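Local coordinates for protein VIN1 (Oscarella pearsei, PDB 6BFI) that probably takes part in cell-cell adhesion as an actin-filament-binding member of the vinculin/alpha-catenin family, at residues Thr450-Ala455 against Arg473-Lys478; Gln537-Ile542 against Lys570-Met575. One frame throughout, in Å; residues are numbered along the deposited sequence.

Contact 1 (Thr450-Ala455 against Arg473-Lys478)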
ATOM      1  N   THR A 450      15.649 -11.559 -14.885  1.00 48.79           N
ATOM      2  CA  THR A 450      16.907 -12.303 -14.825  1.00 48.87           C
ATOM      3  C   THR A 450      16.826 -13.660 -15.526  1.00 51.89           C
ATOM      4  O   THR A 450      17.870 -14.221 -15.881  1.00 48.59           O
ATOM      5  CB  THR A 450      17.350 -12.519 -13.376  1.00 55.89           C
ATOM      6  OG1 THR A 450      16.475 -13.457 -12.733  1.00 57.39           O
ATOM      7  CG2 THR A 450      17.344 -11.204 -12.609  1.00 58.30           C
ATOM      8  N   ALA A 451      15.627 -14.197 -15.741  1.00 48.78           N
ATOM      9  CA  ALA A 451      15.466 -15.531 -16.304  1.00 47.53           C
ATOM     10  C   ALA A 451      15.150 -15.530 -17.794  1.00 52.96           C
ATOM     11  O   ALA A 451      15.066 -16.606 -18.395  1.00 51.26           O
ATOM     12  CB  ALA A 451      14.367 -16.290 -15.552  1.00 42.24           C
ATOM     13  N   VAL A 452      14.982 -14.359 -18.407  1.00 55.88           N
ATOM     14  CA  VAL A 452      14.554 -14.301 -19.801  1.00 51.61           C
ATOM     15  C   VAL A 452      15.703 -14.650 -20.742  1.00 51.88           C
ATOM     16  O   VAL A 452      15.557 -15.483 -21.643  1.00 47.98           O
ATOM     17  CB  VAL A 452      13.961 -12.914 -20.111  1.00 47.30           C
ATOM     18  CG1 VAL A 452      13.829 -12.707 -21.609  1.00 43.65           C
ATOM     19  CG2 VAL A 452      12.610 -12.762 -19.430  1.00 47.48           C
ATOM     20  N   VAL A 453      16.865 -14.016 -20.550  1.00 54.41           N
ATOM     21  CA  VAL A 453      18.004 -14.292 -21.433  1.00 53.82           C
ATOM     22  C   VAL A 453      18.489 -15.726 -21.315  1.00 58.50           C
ATOM     23  O   VAL A 453      18.788 -16.338 -22.353  1.00 60.26           O
ATOM     24  CB  VAL A 453      19.116 -13.254 -21.194  1.00 51.62           C
ATOM     25  CG1 VAL A 453      20.362 -13.620 -21.985  1.00 50.34           C
ATOM     26  CG2 VAL A 453      18.631 -11.859 -21.580  1.00 47.91           C
ATOM     27  N   PRO A 454      18.610 -16.333 -20.124  1.00 58.18           N
ATOM     28  CA  PRO A 454      19.052 -17.738 -20.081  1.00 54.62           C
ATOM     29  C   PRO A 454      18.154 -18.690 -20.853  1.00 56.15           C
ATOM     30  O   PRO A 454      18.662 -19.569 -21.563  1.00 63.24           O
ATOM     31  CB  PRO A 454      19.058 -18.051 -18.579  1.00 57.96           C
ATOM     32  CG  PRO A 454      19.321 -16.743 -17.940  1.00 57.02           C
ATOM     33  CD  PRO A 454      18.575 -15.743 -18.771  1.00 56.16           C
ATOM     34  N   ALA A 455      16.832 -18.541 -20.743  1.00 51.74           N
ATOM     35  CA  ALA A 455      15.925 -19.441 -21.452  1.00 52.62           C
ATOM     36  C   ALA A 455      16.055 -19.274 -22.961  1.00 51.91           C
ATOM     37  O   ALA A 455      16.182 -20.258 -23.704  1.00 60.78           O
ATOM     38  CB  ALA A 455      14.486 -19.195 -21.002  1.00 45.82           C
ATOM     39  N   ARG A 473       8.614 -19.625 -24.130  1.00 67.31           N
ATOM     40  CA  ARG A 473       7.345 -18.923 -24.296  1.00 71.27           C
ATOM     41  C   ARG A 473       6.678 -18.668 -22.949  1.00 72.02           C
ATOM     42  O   ARG A 473       6.116 -17.589 -22.719  1.00 76.30           O
ATOM     43  CB  ARG A 473       6.421 -19.720 -25.216  1.00 77.65           C
ATOM     44  CG  ARG A 473       5.030 -19.127 -25.365  1.00 83.40           C
ATOM     45  CD  ARG A 473       4.277 -19.792 -26.501  1.00 93.62           C
ATOM     46  NE  ARG A 473       4.484 -21.238 -26.513  1.00 99.09           N
ATOM     47  CZ  ARG A 473       3.953 -22.063 -27.410  1.00103.99           C
ATOM     48  NH1 ARG A 473       3.175 -21.587 -28.373  1.00109.04           N
ATOM     49  NH2 ARG A 473       4.198 -23.365 -27.342  1.00103.73           N
ATOM     50  N   THR A 474       6.743 -19.643 -22.040  1.00 67.25           N
ATOM     51  CA  THR A 474       6.141 -19.470 -20.721  1.00 64.38           C
ATOM     52  C   THR A 474       6.806 -18.330 -19.956  1.00 55.34           C
ATOM     53  O   THR A 474       6.127 -17.470 -19.378  1.00 55.59           O
ATOM     54  CB  THR A 474       6.234 -20.774 -19.929  1.00 67.70           C
ATOM     55  OG1 THR A 474       5.527 -21.810 -20.621  1.00 72.40           O
ATOM     56  CG2 THR A 474       5.630 -20.592 -18.553  1.00 68.18           C
ATOM     57  N   VAL A 475       8.142 -18.312 -19.938  1.00 50.81           N
ATOM     58  CA  VAL A 475       8.861 -17.228 -19.274  1.00 48.99           C
ATOM     59  C   VAL A 475       8.524 -15.895 -19.925  1.00 50.83           C
ATOM     60  O   VAL A 475       8.366 -14.873 -19.242  1.00 52.18           O
ATOM     61  CB  VAL A 475      10.377 -17.502 -19.291  1.00 49.46           C
ATOM     62  CG1 VAL A 475      11.135 -16.339 -18.669  1.00 52.27           C
ATOM     63  CG2 VAL A 475      10.687 -18.793 -18.553  1.00 50.16           C
ATOM     64  N   LYS A 476       8.389 -15.886 -21.255  1.00 48.78           N
ATOM     65  CA  LYS A 476       7.997 -14.669 -21.955  1.00 49.49           C
ATOM     66  C   LYS A 476       6.645 -14.165 -21.468  1.00 51.17           C
ATOM     67  O   LYS A 476       6.462 -12.961 -21.260  1.00 50.43           O
ATOM     68  CB  LYS A 476       7.961 -14.915 -23.465  1.00 50.39           C
ATOM     69  CG  LYS A 476       7.691 -13.661 -24.286  1.00 49.84           C
ATOM     70  CD  LYS A 476       7.558 -13.966 -25.774  1.00 54.75           C
ATOM     71  CE  LYS A 476       6.258 -14.691 -26.082  1.00 58.20           C
ATOM     72  NZ  LYS A 476       5.989 -14.762 -27.547  1.00 60.93           N
ATOM     73  N   GLU A 477       5.686 -15.074 -21.275  1.00 55.20           N
ATOM     74  CA  GLU A 477       4.368 -14.651 -20.814  1.00 58.41           C
ATOM     75  C   GLU A 477       4.390 -14.209 -19.355  1.00 60.05           C
ATOM     76  O   GLU A 477       3.595 -13.349 -18.961  1.00 64.09           O
ATOM     77  CB  GLU A 477       3.353 -15.771 -21.026  1.00 62.22           C
ATOM     78  CG  GLU A 477       3.148 -16.123 -22.491  1.00 73.21           C
ATOM     79  CD  GLU A 477       2.271 -17.344 -22.683  1.00 81.23           C
ATOM     80  OE1 GLU A 477       1.167 -17.207 -23.253  1.00 88.59           O
ATOM     81  OE2 GLU A 477       2.687 -18.442 -22.256  1.00 82.90           O
ATOM     82  N   LYS A 478       5.281 -14.778 -18.538  1.00 56.83           N
ATOM     83  CA  LYS A 478       5.433 -14.269 -17.178  1.00 53.70           C
ATOM     84  C   LYS A 478       5.983 -12.849 -17.183  1.00 49.95           C
ATOM     85  O   LYS A 478       5.485 -11.979 -16.453  1.00 51.28           O
ATOM     86  CB  LYS A 478       6.336 -15.192 -16.360  1.00 58.90           C
ATOM     87  CG  LYS A 478       5.712 -16.540 -16.057  1.00 63.44           C
ATOM     88  CD  LYS A 478       4.411 -16.365 -15.295  1.00 67.74           C
ATOM     89  CE  LYS A 478       3.569 -17.625 -15.350  1.00 74.51           C
ATOM     90  NZ  LYS A 478       2.274 -17.449 -14.638  1.00 78.41           N
TER

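Contact 2 (Gln537-Ile542 against Lys570-Met575)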
ATOM      1  N   GLN A 537       1.666   4.366 -30.203  1.00 59.39           N
ATOM      2  CA  GLN A 537       1.317   5.499 -29.348  1.00 57.97           C
ATOM      3  C   GLN A 537      -0.195   5.645 -29.216  1.00 57.11           C
ATOM      4  O   GLN A 537      -0.712   5.910 -28.122  1.00 60.51           O
ATOM      5  CB  GLN A 537       1.943   6.780 -29.898  1.00 58.93           C
ATOM      6  CG  GLN A 537       3.461   6.767 -29.910  1.00 59.95           C
ATOM      7  CD  GLN A 537       4.054   8.023 -30.512  1.00 61.29           C
ATOM      8  OE1 GLN A 537       3.735   9.139 -30.096  1.00 61.04           O
ATOM      9  NE2 GLN A 537       4.923   7.849 -31.501  1.00 77.51           N
ATOM     10  N   ALA A 538      -0.924   5.458 -30.320  1.00 59.25           N
ATOM     11  CA  ALA A 538      -2.379   5.533 -30.269  1.00 57.76           C
ATOM     12  C   ALA A 538      -2.959   4.437 -29.383  1.00 60.65           C
ATOM     13  O   ALA A 538      -3.868   4.691 -28.582  1.00 55.76           O
ATOM     14  CB  ALA A 538      -2.959   5.447 -31.679  1.00 59.52           C
ATOM     15  N   ASN A 539      -2.448   3.206 -29.509  1.00 57.38           N
ATOM     16  CA  ASN A 539      -2.947   2.129 -28.659  1.00 59.84           C
ATOM     17  C   ASN A 539      -2.598   2.362 -27.196  1.00 57.08           C
ATOM     18  O   ASN A 539      -3.356   1.954 -26.307  1.00 54.99           O
ATOM     19  CB  ASN A 539      -2.412   0.782 -29.140  1.00 66.47           C
ATOM     20  CG  ASN A 539      -3.457  -0.015 -29.897  1.00 78.09           C
ATOM     21  OD1 ASN A 539      -4.316  -0.659 -29.296  1.00 88.10           O
ATOM     22  ND2 ASN A 539      -3.394   0.030 -31.223  1.00 77.45           N
ATOM     23  N   ARG A 540      -1.464   3.011 -26.921  1.00 59.82           N
ATOM     24  CA  ARG A 540      -1.167   3.404 -25.549  0.89 58.02           C
ATOM     25  C   ARG A 540      -2.172   4.434 -25.048  1.00 56.28           C
ATOM     26  O   ARG A 540      -2.573   4.404 -23.875  1.00 57.02           O
ATOM     27  CB  ARG A 540       0.262   3.939 -25.456  0.89 60.05           C
ATOM     28  CG  ARG A 540       1.308   2.837 -25.373  0.89 55.63           C
ATOM     29  CD  ARG A 540       1.187   2.105 -24.051  0.89 56.51           C
ATOM     30  NE  ARG A 540       1.514   2.986 -22.934  0.89 56.14           N
ATOM     31  CZ  ARG A 540       0.994   2.881 -21.716  0.89 52.59           C
ATOM     32  NH1 ARG A 540       0.104   1.936 -21.447  0.89 54.66           N
ATOM     33  NH2 ARG A 540       1.359   3.730 -20.765  0.89 51.48           N
ATOM     34  N   VAL A 541      -2.598   5.351 -25.922  1.00 54.77           N
ATOM     35  CA  VAL A 541      -3.666   6.277 -25.553  1.00 57.50           C
ATOM     36  C   VAL A 541      -4.936   5.502 -25.223  1.00 60.11           C
ATOM     37  O   VAL A 541      -5.653   5.827 -24.266  1.00 59.76           O
ATOM     38  CB  VAL A 541      -3.900   7.300 -26.680  1.00 55.16           C
ATOM     39  CG1 VAL A 541      -5.192   8.066 -26.450  1.00 53.50           C
ATOM     40  CG2 VAL A 541      -2.719   8.249 -26.785  1.00 53.91           C
ATOM     41  N   ILE A 542      -5.218   4.451 -25.997  1.00 61.83           N
ATOM     42  CA  ILE A 542      -6.382   3.608 -25.731  1.00 64.31           C
ATOM     43  C   ILE A 542      -6.281   2.980 -24.346  1.00 66.33           C
ATOM     44  O   ILE A 542      -7.242   2.995 -23.567  1.00 67.08           O
ATOM     45  CB  ILE A 542      -6.527   2.530 -26.820  1.00 64.46           C
ATOM     46  CG1 ILE A 542      -6.673   3.169 -28.201  1.00 67.50           C
ATOM     47  CG2 ILE A 542      -7.714   1.626 -26.517  1.00 63.64           C
ATOM     48  CD1 ILE A 542      -7.956   3.926 -28.382  1.00 71.37           C
ATOM     49  N   LYS A 570     -11.000   2.256 -33.913  1.00 86.03           N
ATOM     50  CA  LYS A 570     -11.494   1.846 -35.224  1.00 90.63           C
ATOM     51  C   LYS A 570     -10.748   2.504 -36.378  1.00 87.37           C
ATOM     52  O   LYS A 570     -11.032   2.176 -37.535  1.00 92.11           O
ATOM     53  CB  LYS A 570     -12.991   2.144 -35.340  1.00 99.54           C
ATOM     54  CG  LYS A 570     -13.858   1.291 -34.427  1.00109.10           C
ATOM     55  CD  LYS A 570     -15.315   1.310 -34.861  1.00114.25           C
ATOM     56  CE  LYS A 570     -16.148   0.348 -34.026  1.00118.37           C
ATOM     57  NZ  LYS A 570     -17.527   0.190 -34.565  1.00121.94           N
ATOM     58  N   SER A 571      -9.803   3.403 -36.104  1.00 79.15           N
ATOM     59  CA  SER A 571      -9.067   4.102 -37.148  1.00 77.22           C
ATOM     60  C   SER A 571      -7.610   3.680 -37.256  1.00 74.26           C
ATOM     61  O   SER A 571      -6.939   4.081 -38.212  1.00 74.84           O
ATOM     62  CB  SER A 571      -9.121   5.617 -36.912  1.00 73.84           C
ATOM     63  OG  SER A 571      -8.336   5.974 -35.789  1.00 72.25           O
ATOM     64  N   ILE A 572      -7.102   2.890 -36.309  1.00 73.28           N
ATOM     65  CA  ILE A 572      -5.677   2.574 -36.290  1.00 71.85           C
ATOM     66  C   ILE A 572      -5.328   1.588 -37.400  1.00 74.43           C
ATOM     67  O   ILE A 572      -4.431   1.842 -38.212  1.00 74.88           O
ATOM     68  CB  ILE A 572      -5.270   2.040 -34.906  1.00 69.85           C
ATOM     69  CG1 ILE A 572      -5.660   3.047 -33.821  1.00 65.39           C
ATOM     70  CG2 ILE A 572      -3.776   1.748 -34.864  1.00 65.30           C
ATOM     71  CD1 ILE A 572      -5.441   2.547 -32.411  1.00 61.27           C
ATOM     72  N   SER A 573      -6.026   0.450 -37.448  1.00 73.66           N
ATOM     73  CA  SER A 573      -5.719  -0.571 -38.451  1.00 80.67           C
ATOM     74  C   SER A 573      -5.809  -0.054 -39.882  1.00 84.13           C
ATOM     75  O   SER A 573      -4.864  -0.291 -40.658  1.00 84.75           O
ATOM     76  CB  SER A 573      -6.626  -1.790 -38.242  1.00 83.58           C
ATOM     77  OG  SER A 573      -6.390  -2.396 -36.984  1.00 83.71           O
ATOM     78  N   PRO A 574      -6.879   0.638 -40.307  1.00 85.38           N
ATOM     79  CA  PRO A 574      -6.901   1.136 -41.693  1.00 88.83           C
ATOM     80  C   PRO A 574      -5.714   2.018 -42.029  1.00 88.07           C
ATOM     81  O   PRO A 574      -5.219   1.981 -43.162  1.00 92.34           O
ATOM     82  CB  PRO A 574      -8.226   1.911 -41.765  1.00 90.56           C
ATOM     83  CG  PRO A 574      -9.072   1.310 -40.709  1.00 87.84           C
ATOM     84  CD  PRO A 574      -8.131   0.965 -39.598  1.00 83.62           C
ATOM     85  N   MET A 575      -5.233   2.805 -41.066  1.00 83.37           N
ATOM     86  CA  MET A 575      -4.059   3.635 -41.308  1.00 82.21           C
ATOM     87  C   MET A 575      -2.836   2.778 -41.613  1.00 84.95           C
ATOM     88  O   MET A 575      -2.075   3.074 -42.543  1.00 80.09           O
ATOM     89  CB  MET A 575      -3.807   4.537 -40.099  1.00 79.36           C
ATOM     90  CG  MET A 575      -2.768   5.624 -40.315  1.00 85.63           C
ATOM     91  SD  MET A 575      -1.082   5.101 -39.954  1.00 94.38           S
ATOM     92  CE  MET A 575      -1.261   4.479 -38.283  1.00 90.14           C
TER

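Contact 1 (Thr450-Ala455 against Arg473-Lys478)
Val475 reaches from helix 466-493 toward Ala451 and Val452, where helix 452-460 begins, and followed outward from CB it shows how one branched residue can make nearly a whole contact. CB itself stands back, 5.2 Å from Val452 CG2, and the CG1 methyl does the touching. CG1 lies anti to the backbone N (chi1 177°), a setting that carries it forward into the angle between Ala451 and Val452. There it meets Val452 CG2 at 3.9 Å, methyl against methyl, the two forks meeting at a slant. It also comes up broadside to the peptide carbonyl of Ala451, 3.9 Å from that residue's O, and rests more loosely on Ala451 CB at 4.5 Å. The other branch parts from it, and Val475 CG2 passes Ala455 CB at 4.5 Å, a loose approach. Two small alanines thus face the valine, one nearer each methyl, and with no hydrogen bond across the two segments the fit relies on shape and on burial of apolar surface.

The surroundings extend this apolar patch: Val452 also touches Trp479 and, on helix 381-390, Ile383 and Leu386. Lys476, one residue beyond Val475, turns its end away and forms a salt bridge with Glu387 of that same helix. On another side Ala451 and Pro454 touch helix 224-249, through Tyr233 and through Asp226 and Phe229 respectively.

Pro454 falls in the first turn of its helix, where its lack of an N-H costs little, just after the break that follows helix 432-449. Two helices running antiparallel, joined by a short connection and sealed by small aliphatic residues, form the helical hairpin from which the bundles of the vinculin family are built.

Contact 2 (Gln537-Ile542 against Lys570-Met575)
Ile572 sets its CD1 methyl against Ala538, Asn539 and Ile542 in an antiparallel pairing of helices 524-550 and 572-584, part of the up-and-down helical bundle common to vinculin-like proteins. The close-packed part is small. CG1 of Ile572 is anti to the carbonyl carbon (chi1 -55°) and the chain then runs out extended, which drives CD1 across the gap to Ala538 CB at 3.9 Å; both residues are buried. The short alanine gives the longer isoleucine a place to land, although the backbones stay 7.5 Å apart between Ala538 CA and Ile572 CA.

Packing slackens one turn on, where Ile542 CG1 is 4.4 Å from Ile572 CD1 and the residue is partly exposed; Ile542 is also backed by Leu568 and Ala569 of helix 555-569. Away from this contact, Met575 and Ser571 touch helix 589-615, and Gln537 and Val541 touch helix 496-519, completing the bundle.

Asn539 lies on the more open side, partly exposed. Its polar amide makes no hydrogen bond across the two segments and serves instead as a lid, laid over the isoleucine: CD1 sits above the flat face of the amide at its nitrogen end, 3.5 Å from Asn539 ND2, while Ile572 CG2 approaches that nitrogen at 4.0 Å.

Overall arrangement
Contacts 1 and 2 follow one another along the chain, their centres 29 Å apart and their nearest atoms about 16 Å apart. They use different helices, though helix 466-493 of contact 1 also reaches Arg540 of segment 537-542 through Asp491. The plan recurs: in each, a helix restarts after a short break, has a proline in its first turn, and packs antiparallel to a longer helix. The central branched residue changes sides, however, sitting on the longer helix in contact 1 and on the restarting one in contact 2. Each buries nearly the same small area. In contact 1 all three touching residues are buried and aliphatic; in contact 2 two of four are buried, and an amide is admitted at the edge.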